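Local coordinates for protein C2 toxin component I (Clostridium botulinum, PDB 2J3Z) that probably acts as the enzymatic half of a binary toxin, transferring ADP-ribose from NAD to actin in target cells, at residues 23-28 and 172-177; 43-48 and 177-182; 19-24 and 181-186; 189-194 and 213-218. The protein carries 1 engineered substitution. One frame throughout, in Å; residues are numbered along the deposited sequence.

Contact 1. Residues 23-28 and 172-177; sequences KEEEKR and FDYGVL. With SO4 (sulfate ion), chain N.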
loop_
_atom_site.group_PDB
_atom_site.type_symbol
_atom_site.label_atom_id
_atom_site.label_comp_id
_atom_site.label_asym_id
_atom_site.label_seq_id
_atom_site.Cartn_x
_atom_site.Cartn_y
_atom_site.Cartn_z
ATOM N N LYS A 23 19.798 -23.024 -9.842
ATOM C CA LYS A 23 19.433 -24.421 -9.597
ATOM C C LYS A 23 19.920 -24.884 -8.216
ATOM O O LYS A 23 19.139 -25.427 -7.428
ATOM C CB LYS A 23 20.007 -25.311 -10.700
ATOM C CG LYS A 23 19.667 -26.783 -10.580
ATOM C CD LYS A 23 20.319 -27.556 -11.724
ATOM C CE LYS A 23 19.789 -28.987 -11.800
ATOM N NZ LYS A 23 20.513 -29.733 -12.858
ATOM N N GLU A 24 21.201 -24.644 -7.928
ATOM C CA GLU A 24 21.764 -24.949 -6.622
ATOM C C GLU A 24 21.034 -24.235 -5.477
ATOM O O GLU A 24 20.661 -24.860 -4.483
ATOM C CB GLU A 24 23.259 -24.628 -6.586
ATOM C CG GLU A 24 23.972 -25.278 -5.399
ATOM C CD GLU A 24 23.693 -26.788 -5.280
ATOM O OE1 GLU A 24 23.759 -27.511 -6.311
ATOM O OE2 GLU A 24 23.407 -27.260 -4.147
ATOM N N GLU A 25 20.823 -22.940 -5.641
ATOM C CA GLU A 25 20.193 -22.112 -4.617
ATOM C C GLU A 25 18.754 -22.522 -4.318
ATOM O O GLU A 25 18.358 -22.586 -3.149
ATOM C CB GLU A 25 20.242 -20.631 -5.015
ATOM C CG GLU A 25 21.629 -20.046 -5.041
ATOM C CD GLU A 25 22.233 -19.997 -3.650
ATOM O OE1 GLU A 25 21.776 -19.163 -2.804
ATOM O OE2 GLU A 25 23.159 -20.819 -3.418
ATOM N N GLU A 26 17.974 -22.788 -5.366
ATOM C CA GLU A 26 16.606 -23.278 -5.177
ATOM C C GLU A 26 16.622 -24.614 -4.451
ATOM O O GLU A 26 15.833 -24.798 -3.534
ATOM C CB GLU A 26 15.838 -23.411 -6.501
ATOM C CG GLU A 26 14.422 -23.936 -6.336
ATOM C CD GLU A 26 13.763 -24.263 -7.659
ATOM O OE1 GLU A 26 13.296 -23.327 -8.328
ATOM O OE2 GLU A 26 13.712 -25.457 -8.029
ATOM N N LYS A 27 17.509 -25.518 -4.866
ATOM C CA LYS A 27 17.635 -26.828 -4.246
ATOM C C LYS A 27 17.939 -26.654 -2.764
ATOM O O LYS A 27 17.339 -27.318 -1.916
ATOM C CB LYS A 27 18.725 -27.681 -4.930
ATOM C CG LYS A 27 18.992 -29.051 -4.261
ATOM C CD LYS A 27 20.109 -29.830 -4.980
ATOM C CE LYS A 27 20.273 -31.254 -4.412
ATOM N NZ LYS A 27 21.319 -32.076 -5.123
ATOM N N ARG A 28 18.861 -25.737 -2.481
ATOM C CA ARG A 28 19.335 -25.428 -1.139
ATOM C C ARG A 28 18.188 -24.899 -0.285
ATOM O O ARG A 28 17.998 -25.337 0.841
ATOM C CB ARG A 28 20.489 -24.424 -1.238
ATOM C CG ARG A 28 21.272 -24.150 0.033
ATOM C CD ARG A 28 22.583 -23.430 -0.282
ATOM N NE ARG A 28 23.536 -24.347 -0.904
ATOM C CZ ARG A 28 24.691 -23.992 -1.482
ATOM N NH1 ARG A 28 25.067 -22.710 -1.550
ATOM N NH2 ARG A 28 25.480 -24.934 -2.000
ATOM N N PHE A 172 18.544 -9.229 3.941
ATOM C CA PHE A 172 17.123 -9.440 3.635
ATOM C C PHE A 172 16.801 -10.915 3.394
ATOM O O PHE A 172 17.628 -11.666 2.882
ATOM C CB PHE A 172 16.711 -8.617 2.427
ATOM C CG PHE A 172 16.494 -7.160 2.721
ATOM C CD1 PHE A 172 17.254 -6.485 3.673
ATOM C CD2 PHE A 172 15.538 -6.443 2.009
ATOM C CE1 PHE A 172 17.056 -5.096 3.925
ATOM C CE2 PHE A 172 15.332 -5.050 2.251
ATOM C CZ PHE A 172 16.092 -4.387 3.213
ATOM N N ASP A 173 15.597 -11.326 3.784
ATOM C CA ASP A 173 15.148 -12.707 3.580
ATOM C C ASP A 173 14.859 -12.892 2.110
ATOM O O ASP A 173 14.468 -11.938 1.408
ATOM C CB ASP A 173 13.876 -13.038 4.382
ATOM C CG ASP A 173 13.976 -12.654 5.849
ATOM O OD1 ASP A 173 12.973 -12.097 6.362
ATOM O OD2 ASP A 173 15.035 -12.904 6.475
ATOM N N TYR A 174 15.012 -14.120 1.636
ATOM C CA TYR A 174 14.820 -14.389 0.220
ATOM C C TYR A 174 14.702 -15.860 -0.053
ATOM O O TYR A 174 15.192 -16.694 0.704
ATOM C CB TYR A 174 15.997 -13.835 -0.594
ATOM C CG TYR A 174 17.256 -14.681 -0.547
ATOM C CD1 TYR A 174 18.013 -14.795 0.623
ATOM C CD2 TYR A 174 17.700 -15.350 -1.681
ATOM C CE1 TYR A 174 19.166 -15.575 0.666
ATOM C CE2 TYR A 174 18.847 -16.136 -1.655
ATOM C CZ TYR A 174 19.590 -16.243 -0.483
ATOM O OH TYR A 174 20.743 -17.035 -0.456
ATOM N N GLY A 175 14.074 -16.181 -1.164
ATOM C CA GLY A 175 14.238 -17.497 -1.731
ATOM C C GLY A 175 14.626 -17.339 -3.180
ATOM O O GLY A 175 14.545 -16.239 -3.749
ATOM N N VAL A 176 15.093 -18.430 -3.779
ATOM C CA VAL A 176 15.374 -18.398 -5.202
ATOM C C VAL A 176 14.556 -19.461 -5.924
ATOM O O VAL A 176 14.464 -20.635 -5.489
ATOM C CB VAL A 176 16.886 -18.479 -5.602
ATOM C CG1 VAL A 176 17.766 -17.531 -4.788
ATOM C CG2 VAL A 176 17.390 -19.826 -5.439
ATOM N N LEU A 177 13.957 -19.001 -7.019
ATOM C CA LEU A 177 13.199 -19.840 -7.907
ATOM C C LEU A 177 13.900 -19.885 -9.246
ATOM O O LEU A 177 14.314 -18.855 -9.823
ATOM C CB LEU A 177 11.758 -19.339 -8.048
ATOM C CG LEU A 177 10.909 -19.409 -6.769
ATOM C CD1 LEU A 177 9.606 -18.612 -6.923
ATOM C CD2 LEU A 177 10.640 -20.856 -6.355
HETATM S S SO4 N . 13.671 -8.386 5.646
HETATM O O1 SO4 N . 12.910 -7.141 5.766
HETATM O O2 SO4 N . 13.434 -8.952 4.316
HETATM O O3 SO4 N . 15.092 -8.062 5.810
HETATM O O4 SO4 N . 13.265 -9.342 6.688
#

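Contact 2. Residues 43-48 and 177-182; sequences QLKNKE and LNDKET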
loop_
_atom_site.group_PDB
_atom_site.type_symbol
_atom_site.label_atom_id
_atom_site.label_comp_id
_atom_site.label_asym_id
_atom_site.label_seq_id
_atom_site.Cartn_x
_atom_site.Cartn_y
_atom_site.Cartn_z
ATOM N N GLN A 43 4.722 -23.826 -6.626
ATOM C CA GLN A 43 3.561 -23.484 -7.442
ATOM C C GLN A 43 3.534 -22.025 -7.901
ATOM O O GLN A 43 2.714 -21.666 -8.727
ATOM C CB GLN A 43 2.285 -23.747 -6.663
ATOM C CG GLN A 43 1.752 -25.149 -6.697
ATOM C CD GLN A 43 0.494 -25.260 -5.842
ATOM O OE1 GLN A 43 -0.564 -25.651 -6.321
ATOM N NE2 GLN A 43 0.607 -24.900 -4.573
ATOM N N LEU A 44 4.401 -21.193 -7.342
ATOM C CA LEU A 44 4.534 -19.791 -7.746
ATOM C C LEU A 44 5.201 -19.684 -9.129
ATOM O O LEU A 44 5.255 -18.617 -9.713
ATOM C CB LEU A 44 5.352 -19.016 -6.702
ATOM C CG LEU A 44 4.784 -18.830 -5.282
ATOM C CD1 LEU A 44 5.824 -18.201 -4.379
ATOM C CD2 LEU A 44 3.533 -17.968 -5.290
ATOM N N LYS A 45 5.723 -20.801 -9.641
ATOM C CA LYS A 45 6.189 -20.872 -11.028
ATOM C C LYS A 45 4.994 -20.965 -12.001
ATOM O O LYS A 45 5.134 -20.844 -13.229
ATOM C CB LYS A 45 7.101 -22.079 -11.202
ATOM C CG LYS A 45 8.404 -21.964 -10.409
ATOM C CD LYS A 45 9.132 -23.282 -10.390
ATOM C CE LYS A 45 10.382 -23.150 -9.567
ATOM N NZ LYS A 45 11.237 -24.355 -9.727
ATOM N N ASN A 46 3.815 -21.187 -11.429
ATOM C CA ASN A 46 2.585 -21.235 -12.188
ATOM C C ASN A 46 1.961 -19.839 -12.118
ATOM O O ASN A 46 1.714 -19.307 -11.035
ATOM C CB ASN A 46 1.689 -22.356 -11.647
ATOM C CG ASN A 46 0.322 -22.354 -12.262
ATOM O OD1 ASN A 46 -0.456 -21.411 -12.067
ATOM N ND2 ASN A 46 -0.006 -23.423 -12.991
ATOM N N LYS A 47 1.731 -19.247 -13.284
ATOM C CA LYS A 47 1.382 -17.834 -13.357
ATOM C C LYS A 47 -0.009 -17.519 -12.763
ATOM O O LYS A 47 -0.187 -16.484 -12.138
ATOM C CB LYS A 47 1.534 -17.321 -14.792
ATOM C CG LYS A 47 2.061 -15.872 -14.883
ATOM C CD LYS A 47 2.860 -15.661 -16.194
ATOM C CE LYS A 47 4.242 -16.384 -16.170
ATOM N NZ LYS A 47 4.724 -16.821 -17.544
ATOM N N GLU A 48 -0.958 -18.439 -12.928
ATOM C CA GLU A 48 -2.313 -18.317 -12.353
ATOM C C GLU A 48 -2.275 -18.385 -10.828
ATOM O O GLU A 48 -2.900 -17.577 -10.160
ATOM C CB GLU A 48 -3.259 -19.411 -12.886
ATOM C CG GLU A 48 -3.224 -19.631 -14.410
ATOM C CD GLU A 48 -2.383 -20.857 -14.836
ATOM O OE1 GLU A 48 -1.179 -20.662 -15.157
ATOM O OE2 GLU A 48 -2.917 -22.010 -14.845
ATOM N N LEU A 177 13.957 -19.001 -7.019
ATOM C CA LEU A 177 13.199 -19.840 -7.907
ATOM C C LEU A 177 13.900 -19.885 -9.246
ATOM O O LEU A 177 14.314 -18.855 -9.823
ATOM C CB LEU A 177 11.758 -19.339 -8.048
ATOM C CG LEU A 177 10.909 -19.409 -6.769
ATOM C CD1 LEU A 177 9.606 -18.612 -6.923
ATOM C CD2 LEU A 177 10.640 -20.856 -6.355
ATOM N N ASN A 178 14.035 -21.113 -9.710
ATOM C CA ASN A 178 14.611 -21.416 -10.986
ATOM C C ASN A 178 13.552 -22.146 -11.811
ATOM O O ASN A 178 13.209 -23.284 -11.505
ATOM C CB ASN A 178 15.833 -22.302 -10.744
ATOM C CG ASN A 178 16.575 -22.629 -11.999
ATOM O OD1 ASN A 178 16.475 -23.726 -12.527
ATOM N ND2 ASN A 178 17.335 -21.681 -12.487
ATOM N N ASP A 179 12.997 -21.478 -12.816
ATOM C CA ASP A 179 12.159 -22.167 -13.809
ATOM C C ASP A 179 12.365 -21.635 -15.209
ATOM O O ASP A 179 12.349 -20.416 -15.437
ATOM C CB ASP A 179 10.648 -22.104 -13.482
ATOM C CG ASP A 179 10.048 -20.717 -13.698
ATOM O OD1 ASP A 179 10.821 -19.751 -13.705
ATOM O OD2 ASP A 179 8.816 -20.580 -13.853
ATOM N N LYS A 180 12.560 -22.565 -16.137
ATOM C CA LYS A 180 12.373 -22.288 -17.555
ATOM C C LYS A 180 12.977 -20.930 -17.975
ATOM O O LYS A 180 12.250 -19.978 -18.336
ATOM C CB LYS A 180 10.861 -22.300 -17.839
ATOM C CG LYS A 180 10.413 -23.278 -18.899
ATOM C CD LYS A 180 9.103 -22.795 -19.520
ATOM C CE LYS A 180 9.378 -21.812 -20.679
ATOM N NZ LYS A 180 8.249 -20.838 -20.855
ATOM N N GLU A 181 14.300 -20.839 -17.906
ATOM C CA GLU A 181 15.056 -19.623 -18.344
ATOM C C GLU A 181 14.979 -18.352 -17.469
ATOM O O GLU A 181 15.811 -17.458 -17.638
ATOM C CB GLU A 181 14.836 -19.284 -19.847
ATOM C CG GLU A 181 13.702 -18.298 -20.208
ATOM C CD GLU A 181 13.792 -17.828 -21.674
ATOM O OE1 GLU A 181 14.353 -18.566 -22.538
ATOM O OE2 GLU A 181 13.311 -16.704 -21.966
ATOM N N THR A 182 14.004 -18.276 -16.559
ATOM C CA THR A 182 13.960 -17.215 -15.553
ATOM C C THR A 182 14.583 -17.702 -14.226
ATOM O O THR A 182 14.193 -18.737 -13.662
ATOM C CB THR A 182 12.518 -16.654 -15.371
ATOM O OG1 THR A 182 12.158 -15.893 -16.534
ATOM C CG2 THR A 182 12.393 -15.705 -14.174
#

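Contact 3. Residues 19-24 and 181-186; sequences KKWGKE and ETVSLL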
loop_
_atom_site.group_PDB
_atom_site.type_symbol
_atom_site.label_atom_id
_atom_site.label_comp_id
_atom_site.label_asym_id
_atom_site.label_seq_id
_atom_site.Cartn_x
_atom_site.Cartn_y
_atom_site.Cartn_z
ATOM N N LYS A 19 21.512 -19.741 -14.578
ATOM C CA LYS A 19 20.874 -21.066 -14.451
ATOM C C LYS A 19 21.553 -21.999 -13.433
ATOM O O LYS A 19 20.872 -22.652 -12.630
ATOM C CB LYS A 19 20.812 -21.771 -15.811
ATOM C CG LYS A 19 19.756 -21.259 -16.782
ATOM C CD LYS A 19 18.408 -21.963 -16.588
ATOM C CE LYS A 19 17.479 -21.174 -15.675
ATOM N NZ LYS A 19 16.285 -21.968 -15.322
ATOM N N LYS A 20 22.884 -22.052 -13.470
ATOM C CA LYS A 20 23.659 -22.911 -12.571
ATOM C C LYS A 20 23.508 -22.433 -11.121
ATOM O O LYS A 20 23.204 -23.227 -10.235
ATOM C CB LYS A 20 25.126 -22.947 -12.988
ATOM C CG LYS A 20 25.934 -24.034 -12.310
ATOM C CD LYS A 20 27.254 -24.300 -13.068
ATOM C CE LYS A 20 27.849 -25.666 -12.721
ATOM N NZ LYS A 20 28.684 -26.269 -13.844
ATOM N N TRP A 21 23.693 -21.134 -10.898
ATOM C CA TRP A 21 23.516 -20.538 -9.598
ATOM C C TRP A 21 22.081 -20.751 -9.070
ATOM O O TRP A 21 21.868 -21.067 -7.880
ATOM C CB TRP A 21 23.807 -19.041 -9.706
ATOM C CG TRP A 21 23.832 -18.344 -8.377
ATOM C CD1 TRP A 21 24.912 -18.232 -7.534
ATOM C CD2 TRP A 21 22.744 -17.660 -7.726
ATOM N NE1 TRP A 21 24.560 -17.521 -6.415
ATOM C CE2 TRP A 21 23.241 -17.161 -6.500
ATOM C CE3 TRP A 21 21.406 -17.417 -8.062
ATOM C CZ2 TRP A 21 22.453 -16.437 -5.613
ATOM C CZ3 TRP A 21 20.622 -16.707 -7.182
ATOM C CH2 TRP A 21 21.147 -16.220 -5.962
ATOM N N GLY A 22 21.109 -20.558 -9.967
ATOM C CA GLY A 22 19.697 -20.625 -9.630
ATOM C C GLY A 22 19.253 -21.999 -9.190
ATOM O O GLY A 22 18.434 -22.125 -8.273
ATOM N N LYS A 23 19.798 -23.024 -9.842
ATOM C CA LYS A 23 19.433 -24.421 -9.597
ATOM C C LYS A 23 19.920 -24.884 -8.216
ATOM O O LYS A 23 19.139 -25.427 -7.428
ATOM C CB LYS A 23 20.007 -25.311 -10.700
ATOM C CG LYS A 23 19.667 -26.783 -10.580
ATOM C CD LYS A 23 20.319 -27.556 -11.724
ATOM C CE LYS A 23 19.789 -28.987 -11.800
ATOM N NZ LYS A 23 20.513 -29.733 -12.858
ATOM N N GLU A 24 21.201 -24.644 -7.928
ATOM C CA GLU A 24 21.764 -24.949 -6.622
ATOM C C GLU A 24 21.034 -24.235 -5.477
ATOM O O GLU A 24 20.661 -24.860 -4.483
ATOM C CB GLU A 24 23.259 -24.628 -6.586
ATOM C CG GLU A 24 23.972 -25.278 -5.399
ATOM C CD GLU A 24 23.693 -26.788 -5.280
ATOM O OE1 GLU A 24 23.759 -27.511 -6.311
ATOM O OE2 GLU A 24 23.407 -27.260 -4.147
ATOM N N GLU A 181 14.300 -20.839 -17.906
ATOM C CA GLU A 181 15.056 -19.623 -18.344
ATOM C C GLU A 181 14.979 -18.352 -17.469
ATOM O O GLU A 181 15.811 -17.458 -17.638
ATOM C CB GLU A 181 14.836 -19.284 -19.847
ATOM C CG GLU A 181 13.702 -18.298 -20.208
ATOM C CD GLU A 181 13.792 -17.828 -21.674
ATOM O OE1 GLU A 181 14.353 -18.566 -22.538
ATOM O OE2 GLU A 181 13.311 -16.704 -21.966
ATOM N N THR A 182 14.004 -18.276 -16.559
ATOM C CA THR A 182 13.960 -17.215 -15.553
ATOM C C THR A 182 14.583 -17.702 -14.226
ATOM O O THR A 182 14.193 -18.737 -13.662
ATOM C CB THR A 182 12.518 -16.654 -15.371
ATOM O OG1 THR A 182 12.158 -15.893 -16.534
ATOM C CG2 THR A 182 12.393 -15.705 -14.174
ATOM N N VAL A 183 15.590 -16.971 -13.757
ATOM C CA VAL A 183 16.072 -17.137 -12.383
ATOM C C VAL A 183 15.665 -15.909 -11.573
ATOM O O VAL A 183 15.974 -14.770 -11.949
ATOM C CB VAL A 183 17.581 -17.346 -12.280
ATOM C CG1 VAL A 183 17.929 -17.669 -10.844
ATOM C CG2 VAL A 183 18.044 -18.486 -13.201
ATOM N N SER A 184 14.970 -16.130 -10.465
ATOM C CA SER A 184 14.610 -14.991 -9.625
ATOM C C SER A 184 14.714 -15.212 -8.110
ATOM O O SER A 184 14.676 -16.365 -7.607
ATOM C CB SER A 184 13.192 -14.497 -9.978
ATOM O OG SER A 184 12.248 -15.488 -9.627
ATOM N N LEU A 185 14.841 -14.092 -7.392
ATOM C CA LEU A 185 14.644 -14.109 -5.932
ATOM C C LEU A 185 13.195 -13.827 -5.589
ATOM O O LEU A 185 12.518 -13.081 -6.298
ATOM C CB LEU A 185 15.541 -13.127 -5.179
ATOM C CG LEU A 185 17.018 -12.962 -5.568
ATOM C CD1 LEU A 185 17.691 -12.041 -4.579
ATOM C CD2 LEU A 185 17.762 -14.253 -5.587
ATOM N N LEU A 186 12.718 -14.461 -4.523
ATOM C CA LEU A 186 11.445 -14.106 -3.915
ATOM C C LEU A 186 11.737 -13.355 -2.631
ATOM O O LEU A 186 12.634 -13.733 -1.882
ATOM C CB LEU A 186 10.567 -15.343 -3.654
ATOM C CG LEU A 186 9.125 -15.052 -3.223
ATOM C CD1 LEU A 186 8.324 -14.375 -4.337
ATOM C CD2 LEU A 186 8.428 -16.331 -2.746
#

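Contact 4. Residues 189-194 and 213-218; sequences QGFSII and GSLSQE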
loop_
_atom_site.group_PDB
_atom_site.type_symbol
_atom_site.label_atom_id
_atom_site.label_comp_id
_atom_site.label_asym_id
_atom_site.label_seq_id
_atom_site.Cartn_x
_atom_site.Cartn_y
_atom_site.Cartn_z
ATOM N N GLN A 189 6.544 -9.444 1.574
ATOM C CA GLN A 189 5.505 -8.463 1.269
ATOM C C GLN A 189 5.965 -7.121 1.748
ATOM O O GLN A 189 6.829 -7.046 2.601
ATOM C CB GLN A 189 4.222 -8.812 1.996
ATOM C CG GLN A 189 3.565 -10.038 1.450
ATOM C CD GLN A 189 2.188 -10.270 2.027
ATOM O OE1 GLN A 189 1.951 -11.252 2.745
ATOM N NE2 GLN A 189 1.283 -9.363 1.739
ATOM N N GLY A 190 5.387 -6.059 1.203
ATOM C CA GLY A 190 5.527 -4.760 1.827
ATOM C C GLY A 190 6.717 -3.880 1.514
ATOM O O GLY A 190 6.872 -2.876 2.177
ATOM N N PHE A 191 7.561 -4.226 0.542
ATOM C CA PHE A 191 8.643 -3.302 0.150
ATOM C C PHE A 191 8.108 -2.218 -0.769
ATOM O O PHE A 191 7.108 -2.397 -1.441
ATOM C CB PHE A 191 9.873 -4.009 -0.478
ATOM C CG PHE A 191 10.531 -5.037 0.435
ATOM C CD1 PHE A 191 11.071 -4.659 1.666
ATOM C CD2 PHE A 191 10.578 -6.372 0.068
ATOM C CE1 PHE A 191 11.665 -5.609 2.523
ATOM C CE2 PHE A 191 11.162 -7.350 0.884
ATOM C CZ PHE A 191 11.712 -6.968 2.122
ATOM N N SER A 192 8.781 -1.076 -0.783
ATOM C CA SER A 192 8.473 -0.074 -1.765
ATOM C C SER A 192 9.620 0.161 -2.745
ATOM O O SER A 192 10.781 -0.207 -2.506
ATOM C CB SER A 192 8.067 1.224 -1.088
ATOM O OG SER A 192 9.121 1.701 -0.286
ATOM N N ILE A 193 9.266 0.751 -3.876
ATOM C CA ILE A 193 10.248 1.279 -4.781
ATOM C C ILE A 193 10.054 2.798 -4.848
ATOM O O ILE A 193 8.924 3.295 -4.859
ATOM C CB ILE A 193 10.188 0.577 -6.177
ATOM C CG1 ILE A 193 11.476 0.811 -6.961
ATOM C CG2 ILE A 193 8.958 0.976 -6.985
ATOM C CD1 ILE A 193 12.646 -0.053 -6.463
ATOM N N ILE A 194 11.160 3.521 -4.861
ATOM C CA ILE A 194 11.153 4.957 -5.119
ATOM C C ILE A 194 11.826 5.216 -6.467
ATOM O O ILE A 194 13.054 5.121 -6.584
ATOM C CB ILE A 194 11.905 5.683 -4.015
ATOM C CG1 ILE A 194 11.256 5.329 -2.658
ATOM C CG2 ILE A 194 11.970 7.202 -4.309
ATOM C CD1 ILE A 194 12.150 5.511 -1.454
ATOM N N GLY A 213 15.421 2.523 -9.380
ATOM C CA GLY A 213 14.770 2.815 -8.105
ATOM C C GLY A 213 15.522 2.312 -6.878
ATOM O O GLY A 213 16.337 1.383 -6.968
ATOM N N SER A 214 15.263 2.946 -5.732
ATOM C CA SER A 214 15.718 2.422 -4.441
ATOM C C SER A 214 14.619 1.568 -3.833
ATOM O O SER A 214 13.426 1.894 -3.892
ATOM C CB SER A 214 16.070 3.544 -3.478
ATOM O OG SER A 214 16.926 4.474 -4.127
ATOM N N LEU A 215 15.030 0.453 -3.263
ATOM C CA LEU A 215 14.111 -0.360 -2.526
ATOM C C LEU A 215 14.041 0.262 -1.125
ATOM O O LEU A 215 15.062 0.546 -0.477
ATOM C CB LEU A 215 14.589 -1.803 -2.503
ATOM C CG LEU A 215 13.655 -2.884 -1.967
ATOM C CD1 LEU A 215 12.634 -3.327 -3.013
ATOM C CD2 LEU A 215 14.504 -4.072 -1.560
ATOM N N SER A 216 12.820 0.493 -0.655
ATOM C CA SER A 216 12.673 1.039 0.669
ATOM C C SER A 216 11.551 0.300 1.366
ATOM O O SER A 216 11.199 -0.789 0.949
ATOM C CB SER A 216 12.384 2.543 0.624
ATOM O OG SER A 216 12.692 3.100 1.903
ATOM N N GLN A 217 10.998 0.919 2.404
ATOM C CA GLN A 217 9.860 0.385 3.112
ATOM C C GLN A 217 9.130 1.518 3.840
ATOM O O GLN A 217 9.754 2.323 4.523
ATOM C CB GLN A 217 10.331 -0.697 4.106
ATOM C CG GLN A 217 9.214 -1.285 4.908
ATOM C CD GLN A 217 9.203 -2.806 4.923
ATOM O OE1 GLN A 217 8.122 -3.424 5.002
ATOM N NE2 GLN A 217 10.396 -3.430 4.855
ATOM N N GLU A 218 7.811 1.579 3.704
ATOM C CA GLU A 218 7.033 2.562 4.460
ATOM C C GLU A 218 6.674 1.992 5.828
ATOM O O GLU A 218 6.478 0.786 5.970
ATOM C CB GLU A 218 5.753 2.914 3.697
ATOM C CG GLU A 218 6.046 3.685 2.420
ATOM C CD GLU A 218 4.801 4.223 1.731
ATOM O OE1 GLU A 218 4.559 5.452 1.766
ATOM O OE2 GLU A 218 4.074 3.405 1.139
HETATM O O HOH W 1 6.281 -0.321 2.047
#

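Contact 1. Residues 23-28 and 172-177
The carboxylate of Glu-25 and the ring of Tyr-174 lie nearly coplanar, their planes only 10° apart, with OE1 arriving at the ring's edge beside the hydroxyl. Tyr-174 OH lies 3.3 Å from Glu-25 OE1, at most a weak hydrogen bond, since the hydroxyl has another acceptor within reach. OE2 of Glu-25 faces Arg-28, whose guanidinium attracts Glu-24 at longer, weaker range; the oxygens stand well out of its plane, leaving charge attraction alone. Away from the helix, a sulfate, probably from the crystallisation liquor, lies over one face of the Phe-172 ring, offset toward the rim, with O3 3.4 Å from CD1, and Asp-173 N binds its O2 at 3.3 Å. Val-176 packs on Glu-26, its CG2 4.0 Å from Glu-26 CB and its O 3.4 Å from Glu-26 CA in a C-H...O contact. With CG anti to the backbone N (chi1 179°) and the rest extended, Glu-26 runs past Leu-177, where OE1 is held by Asn-178 N and by a salt bridge to Lys-45. Helix 15-31 thus packs on strand 175-179, an edge strand of the eight-stranded sheet; Val-176 also touches Leu-185 of strand 182-187, and Leu-177 reaches Trp-29 and Phe-30.

Contact 2. Residues 43-48 and 177-182
Lys-45 reaches across to the end of a beta hairpin, strands 175-179 and 182-187, and its NZ donates to Asn-178 O at 2.9 Å. The ammonium sits above the carbonyl plane, 46° out of it, and so does not use a lone pair. On the way there the aliphatic chain, extended beyond CG, runs antiparallel to the Asp-179 side chain, with Lys-45 CD 3.6 Å from Asp-179 CB. The carboxylate is thereby left beside the root of the lysine, Asp-179 OD2 being 3.5 Å from Lys-45 CB, and the two charges do not pair. A looser apolar meeting lies alongside, in which Leu-44 CB is 4.3 Å from Leu-177 CD1. NZ pairs instead with Glu-26 of helix 15-31, which probably offsets its charge and also accepts from Asn-178 N; one carboxylate oxygen thus probably helps to place both residues of the bond. Farther out, Lys-45 closes the short 3-10 segment 43-45, and Asn-46 starts helix 47-59 by N-capping it through OD1 to Tyr-49 N. On the strand side a type I' turn from Asp-179 to Thr-182 fixes the hairpin tip, its ends joined by Thr-182 N to Asp-179 O at 2.9 Å.

Contact 3. Residues 19-24 and 181-186
Trp-21 and Leu-185 cross at about a right angle where helix 15-31 packs on the sheet, near its edge, over strand 182-187. CD2 of Leu-185 lies in the plane of the indole, at its benzo edge, 3.9 Å from Trp-21 CH2, while Val-183 CG1 borders the same edge at a looser distance. The indole is swung toward the strand by a CG anti to the backbone N (chi1 -172°); it also meets Phe-10 and Val-176, and a bound glycerol lies close by. The closest pair of CA atoms across the contact is that of Gly-22 and Val-183, 5.7 Å apart. Since the glycine has no side chain, Val-183 CG1 rests directly on its CA at 3.7 Å. The two methyls of Val-183 divide the work: CG1 faces the glycine, whereas CG2 crosses the chain of Lys-19 and touches its CE at 3.7 Å. Two bends, chi2 -88° and chi3 95°, fold this lysine back over the valine instead of letting it run straight out. The middle of the interface is apolar, with Lys-19 and Glu-181 at its margin. Lys-19 NZ finishes 3.4 Å from Glu-181 N, two donors that cannot bond each other.

Contact 4. Residues 189-194 and 213-218
Ser-192 O takes the shortest backbone bond between the two segments, which belong to the antiparallel beta hairpin of strands 192-203 and 206-216, from Ser-216 N at 2.8 Å. A second hydrogen approaches the same oxygen from Leu-215 CA, 3.3 Å away. Ser-192 N returns a bond to Ser-216 O, making a hydrogen-bonded pair, and Ile-194 forms the next one with Ser-214: Ile-194 N donates to Ser-214 O at 3.0 Å. Between them stands the non-hydrogen-bonded pair Ile-193 and Leu-215, whose side chains share one face of the sheet. There CG1 of Ile-193, anti to the backbone N (chi1 -162°), carries CD1 in over the opposing strand to within 3.3 Å of Ser-214 O. Leu-215 turns CD1 to Phe-191 CB, 3.8 Å away. On the face of Ser-192, Ile-194 and Ser-216, CD1 of Ile-194 packs on Ser-216 CB at 3.6 Å, while the buried hydroxyl of Ser-192 is satisfied by Glu-140. Farther on, Glu-218 binds Thr-142 and makes salt bridges to Arg-366 and Arg-368, tying the hairpin to the other, five-stranded sheet. A water bridges the two segments, donating to Gly-190 O and accepting from Glu-218 N at 2.9 Å.

Contacts 1 and 3 both hold helix 15-31 against the sheet, on neighbouring strands of one hairpin; contact 1 is buried and mixes carboxylates with aliphatic packing, whereas contact 3, partly buried like contacts 2 and 4, is apolar in its middle with charged residues at its margin. Contact 2 shares Leu-177 with contact 1 and is joined to it by the carboxylate of Glu-26. These three gather at one edge of the eight-stranded sheet. Contact 4, centred about 10 Å from the centre of the chain, lies near the opposite edge of the sheet and relies on backbone bonds between strands. It touches contact 1 through the rings of Phe-172 and Phe-191.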